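Local coordinates for protein collagen adhesin (Staphylococcus aureus, PDB 2F68) that binds collagen at the staphylococcal cell surface as an adhesin, probably by closing its two beta-sandwich domains around the collagen triple helix in a 'collagen hug', at residues Q195-H209 with Y248-K261. Numbering follows the deposited sequence.
Sequences QLDLSTLNINVTGTH and YGSYNSFSINYKTK
Two neighbouring antiparallel strands in one sheet of the collagen-binding domain's beta sandwich meet here, running at 163° to each other where 203-207 lies beside 252-261. Asn204 and Ser255 form a hydrogen-bonded pair, with Asn204 N 2.8 Å from Ser255 O, and Thr206 and Ser253 form the next. Regular pairing is interrupted between Leu196 and Ile203, where 198-201 loop out; at the loop's borders Asp197 N still bonds Lys259 O and Asn257 N bonds Asn202 O. Thr200 OG1 gives its proton to Asp197 O and accepts a weak bond from Lys259 N. A water bridges Thr200 O and Asn257 OD1 from loop to strand. Beyond the loop, Lys261 N lies 2.7 Å from Gln195 O.

On the apolar face Leu196 packs on Ile190 and Ile240, Phe254 on Ile244 and Ile256 on Val242, all of the other sheet. Val205 CG1 lies 3.7 Å from Phe254 CE2, the two side chains pointing the same way. The Tyr258 ring, turned inward by a chi1 of 61°, receives Leu196 CD1 at 3.6 Å from its CD1, while its hydroxyl bonds Asn272.

At the far end Asn252 OD1 takes a nearly straight bond from His209 N (2.9 Å, 176°) and a weak, bent one from Thr208 N. Its ND2 donates to Tyr248 O, fixing the amide's rotation and tying the turn after Gly207 to the end of helix 246-249. Tyr248 then points its ring edge at the His209 face, a T-shaped pair with centroids 5.5 Å apart. Asn204, Thr206, Ser253 and Ser255 lie on the sheet's opposite face, Ser255 OG bonded to Asn172. This is a central antiparallel strand pair whose apolar face packs on the second sheet, as in the beta sandwich of the collagen-binding domain.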
# COMPACT_ATOMS: atom_id res chain seq x y z
N GLN A 195 -5.19 3.17 14.43
CA GLN A 195 -6.11 4.18 14.95
C GLN A 195 -6.73 4.99 13.81
O GLN A 195 -6.02 5.51 12.94
CB GLN A 195 -5.39 5.09 15.95
CG GLN A 195 -6.25 6.23 16.53
CD GLN A 195 -7.48 5.74 17.28
OE1 GLN A 195 -7.42 4.80 18.07
NE2 GLN A 195 -8.61 6.39 17.03
N LEU A 196 -8.05 5.11 13.84
CA LEU A 196 -8.81 5.81 12.81
C LEU A 196 -8.56 7.32 12.82
O LEU A 196 -8.62 7.97 13.87
CB LEU A 196 -10.31 5.52 12.97
CG LEU A 196 -11.37 6.38 12.27
CD1 LEU A 196 -11.30 6.27 10.75
CD2 LEU A 196 -12.76 6.00 12.76
N ASP A 197 -8.27 7.86 11.64
CA ASP A 197 -8.15 9.30 11.45
C ASP A 197 -9.48 9.82 10.90
O ASP A 197 -9.85 9.53 9.76
CB ASP A 197 -7.00 9.63 10.49
CG ASP A 197 -6.52 11.08 10.62
OD1 ASP A 197 -7.25 11.93 11.16
OD2 ASP A 197 -5.40 11.36 10.15
N LEU A 198 -10.19 10.58 11.73
CA LEU A 198 -11.53 11.07 11.42
C LEU A 198 -11.54 12.11 10.29
O LEU A 198 -12.51 12.20 9.53
CB LEU A 198 -12.20 11.64 12.68
CG LEU A 198 -13.66 12.11 12.63
CD1 LEU A 198 -14.62 10.97 12.30
CD2 LEU A 198 -14.05 12.76 13.95
N SER A 199 -10.47 12.88 10.20
CA SER A 199 -10.34 13.94 9.19
C SER A 199 -10.17 13.42 7.77
O SER A 199 -10.40 14.15 6.80
CB SER A 199 -9.18 14.88 9.55
OG SER A 199 -7.95 14.17 9.61
N THR A 200 -9.79 12.15 7.64
CA THR A 200 -9.55 11.53 6.34
C THR A 200 -10.71 10.62 5.90
O THR A 200 -10.51 9.65 5.17
CB THR A 200 -8.24 10.71 6.33
OG1 THR A 200 -8.26 9.74 7.38
CG2 THR A 200 -7.03 11.63 6.50
N LEU A 201 -11.93 10.97 6.33
CA LEU A 201 -13.12 10.17 6.05
C LEU A 201 -13.51 10.23 4.57
O LEU A 201 -13.11 9.37 3.79
CB LEU A 201 -14.28 10.59 6.96
CG LEU A 201 -15.39 9.60 7.37
CD1 LEU A 201 -16.36 9.28 6.23
CD2 LEU A 201 -14.83 8.31 7.98
N ASN A 202 -14.28 11.26 4.20
CA ASN A 202 -14.82 11.46 2.84
C ASN A 202 -15.75 10.38 2.27
O ASN A 202 -15.47 9.18 2.37
CB ASN A 202 -13.73 11.89 1.82
CG ASN A 202 -12.88 10.72 1.32
OD1 ASN A 202 -11.70 10.61 1.66
ND2 ASN A 202 -13.47 9.86 0.49
N ILE A 203 -16.87 10.82 1.69
CA ILE A 203 -17.86 9.92 1.10
C ILE A 203 -18.12 10.30 -0.36
O ILE A 203 -18.37 11.47 -0.67
CB ILE A 203 -19.22 9.93 1.88
CG1 ILE A 203 -19.00 9.79 3.40
CG2 ILE A 203 -20.14 8.82 1.39
CD1 ILE A 203 -19.00 11.11 4.15
N ASN A 204 -18.06 9.31 -1.25
CA ASN A 204 -18.37 9.51 -2.66
C ASN A 204 -19.71 8.89 -3.04
O ASN A 204 -19.89 7.67 -2.95
CB ASN A 204 -17.25 8.96 -3.55
CG ASN A 204 -17.40 9.37 -5.01
OD1 ASN A 204 -17.75 10.51 -5.32
ND2 ASN A 204 -17.13 8.43 -5.91
N VAL A 205 -20.64 9.74 -3.47
CA VAL A 205 -21.97 9.28 -3.88
C VAL A 205 -22.14 9.46 -5.39
O VAL A 205 -21.88 10.53 -5.93
CB VAL A 205 -23.10 10.03 -3.12
CG1 VAL A 205 -24.45 9.34 -3.35
CG2 VAL A 205 -22.80 10.10 -1.62
N THR A 206 -22.57 8.39 -6.05
CA THR A 206 -22.82 8.41 -7.50
C THR A 206 -24.21 7.86 -7.82
O THR A 206 -24.64 6.86 -7.25
CB THR A 206 -21.76 7.61 -8.29
OG1 THR A 206 -21.58 6.31 -7.69
CG2 THR A 206 -20.42 8.34 -8.30
N GLY A 207 -24.90 8.52 -8.75
CA GLY A 207 -26.24 8.12 -9.17
C GLY A 207 -27.17 9.31 -9.34
O GLY A 207 -26.85 10.25 -10.08
N THR A 208 -28.31 9.26 -8.67
CA THR A 208 -29.30 10.34 -8.72
C THR A 208 -28.85 11.53 -7.87
O THR A 208 -29.04 12.69 -8.25
CB THR A 208 -30.69 9.86 -8.25
OG1 THR A 208 -30.98 8.57 -8.82
CG2 THR A 208 -31.78 10.84 -8.67
N HIS A 209 -28.24 11.24 -6.72
CA HIS A 209 -27.74 12.26 -5.81
C HIS A 209 -26.21 12.30 -5.83
O HIS A 209 -25.55 12.13 -4.80
CB HIS A 209 -28.25 12.00 -4.39
CG HIS A 209 -29.75 11.98 -4.28
ND1 HIS A 209 -30.48 13.06 -3.83
CD2 HIS A 209 -30.65 11.01 -4.56
CE1 HIS A 209 -31.76 12.76 -3.84
NE2 HIS A 209 -31.89 11.52 -4.27
N TYR A 248 -32.99 7.35 -0.06
CA TYR A 248 -31.72 7.87 -0.57
C TYR A 248 -30.74 6.74 -0.92
O TYR A 248 -29.82 6.94 -1.71
CB TYR A 248 -31.08 8.84 0.43
CG TYR A 248 -31.93 10.06 0.71
CD1 TYR A 248 -32.04 11.09 -0.24
CD2 TYR A 248 -32.61 10.20 1.92
CE1 TYR A 248 -32.81 12.21 0.02
CE2 TYR A 248 -33.39 11.33 2.18
CZ TYR A 248 -33.48 12.33 1.22
OH TYR A 248 -34.25 13.45 1.47
N GLY A 249 -30.95 5.57 -0.32
CA GLY A 249 -30.14 4.39 -0.59
C GLY A 249 -30.39 3.81 -1.97
O GLY A 249 -29.49 3.23 -2.58
N SER A 250 -31.62 3.97 -2.46
CA SER A 250 -32.01 3.51 -3.79
C SER A 250 -31.43 4.40 -4.88
O SER A 250 -31.32 5.61 -4.71
CB SER A 250 -33.54 3.46 -3.91
OG SER A 250 -34.10 2.54 -2.99
N TYR A 251 -31.06 3.77 -6.00
CA TYR A 251 -30.52 4.44 -7.19
C TYR A 251 -29.22 5.22 -6.94
O TYR A 251 -28.86 6.11 -7.72
CB TYR A 251 -31.57 5.35 -7.85
CG TYR A 251 -32.96 4.76 -7.94
CD1 TYR A 251 -33.26 3.76 -8.87
CD2 TYR A 251 -33.99 5.21 -7.12
CE1 TYR A 251 -34.54 3.21 -8.96
CE2 TYR A 251 -35.27 4.68 -7.20
CZ TYR A 251 -35.54 3.68 -8.12
OH TYR A 251 -36.80 3.15 -8.20
N ASN A 252 -28.51 4.87 -5.86
CA ASN A 252 -27.27 5.55 -5.49
C ASN A 252 -26.20 4.61 -4.96
O ASN A 252 -26.50 3.63 -4.27
CB ASN A 252 -27.55 6.64 -4.45
CG ASN A 252 -28.32 7.82 -5.02
OD1 ASN A 252 -27.84 8.52 -5.90
ND2 ASN A 252 -29.52 8.04 -4.50
N SER A 253 -24.94 4.90 -5.30
CA SER A 253 -23.80 4.15 -4.81
C SER A 253 -23.03 4.96 -3.77
O SER A 253 -22.71 6.13 -4.00
CB SER A 253 -22.87 3.75 -5.97
OG SER A 253 -21.81 2.93 -5.52
N PHE A 254 -22.73 4.33 -2.64
CA PHE A 254 -22.04 5.01 -1.54
C PHE A 254 -20.66 4.41 -1.28
O PHE A 254 -20.54 3.26 -0.86
CB PHE A 254 -22.89 4.97 -0.26
CG PHE A 254 -24.21 5.67 -0.38
CD1 PHE A 254 -25.35 4.97 -0.76
CD2 PHE A 254 -24.32 7.03 -0.10
CE1 PHE A 254 -26.58 5.62 -0.87
CE2 PHE A 254 -25.55 7.69 -0.20
CZ PHE A 254 -26.68 6.98 -0.59
N SER A 255 -19.62 5.20 -1.55
CA SER A 255 -18.24 4.77 -1.31
C SER A 255 -17.64 5.55 -0.14
O SER A 255 -17.37 6.75 -0.25
CB SER A 255 -17.39 4.95 -2.57
OG SER A 255 -16.08 4.45 -2.38
N ILE A 256 -17.45 4.86 0.98
CA ILE A 256 -16.91 5.48 2.19
C ILE A 256 -15.45 5.08 2.42
O ILE A 256 -15.15 3.94 2.78
CB ILE A 256 -17.77 5.16 3.45
CG1 ILE A 256 -19.23 5.59 3.22
CG2 ILE A 256 -17.19 5.84 4.69
CD1 ILE A 256 -20.22 4.98 4.20
N ASN A 257 -14.56 6.04 2.18
CA ASN A 257 -13.13 5.86 2.40
C ASN A 257 -12.74 6.30 3.81
O ASN A 257 -13.51 7.00 4.47
CB ASN A 257 -12.34 6.66 1.34
CG ASN A 257 -10.83 6.49 1.46
OD1 ASN A 257 -10.10 7.48 1.57
ND2 ASN A 257 -10.36 5.25 1.45
N TYR A 258 -11.57 5.86 4.27
CA TYR A 258 -10.93 6.39 5.49
C TYR A 258 -9.54 5.79 5.72
O TYR A 258 -9.29 4.63 5.38
CB TYR A 258 -11.81 6.24 6.74
CG TYR A 258 -12.18 4.82 7.11
CD1 TYR A 258 -11.37 4.07 7.96
CD2 TYR A 258 -13.35 4.24 6.62
CE1 TYR A 258 -11.72 2.77 8.31
CE2 TYR A 258 -13.70 2.94 6.96
CZ TYR A 258 -12.88 2.21 7.81
OH TYR A 258 -13.22 0.93 8.15
N LYS A 259 -8.66 6.59 6.31
CA LYS A 259 -7.29 6.17 6.59
C LYS A 259 -7.09 5.88 8.08
O LYS A 259 -7.60 6.61 8.94
CB LYS A 259 -6.29 7.23 6.13
CG LYS A 259 -6.23 7.44 4.62
CD LYS A 259 -5.26 8.55 4.25
CE LYS A 259 -5.26 8.81 2.76
NZ LYS A 259 -4.30 9.88 2.38
N THR A 260 -6.35 4.82 8.37
CA THR A 260 -6.05 4.43 9.75
C THR A 260 -4.54 4.48 10.01
O THR A 260 -3.76 3.80 9.33
CB THR A 260 -6.58 3.02 10.09
OG1 THR A 260 -6.17 2.09 9.08
CG2 THR A 260 -8.11 3.03 10.17
N LYS A 261 -4.15 5.30 10.98
CA LYS A 261 -2.75 5.46 11.35
C LYS A 261 -2.23 4.23 12.10
O LYS A 261 -2.83 3.80 13.09
CB LYS A 261 -2.56 6.72 12.21
CG LYS A 261 -1.13 7.01 12.66
CD LYS A 261 -0.29 7.62 11.54
CE LYS A 261 1.12 7.93 12.01
NZ LYS A 261 1.94 8.56 10.94
O HOH W 1 -8.71 9.52 2.95
O HOH W 2 -20.03 5.51 -4.97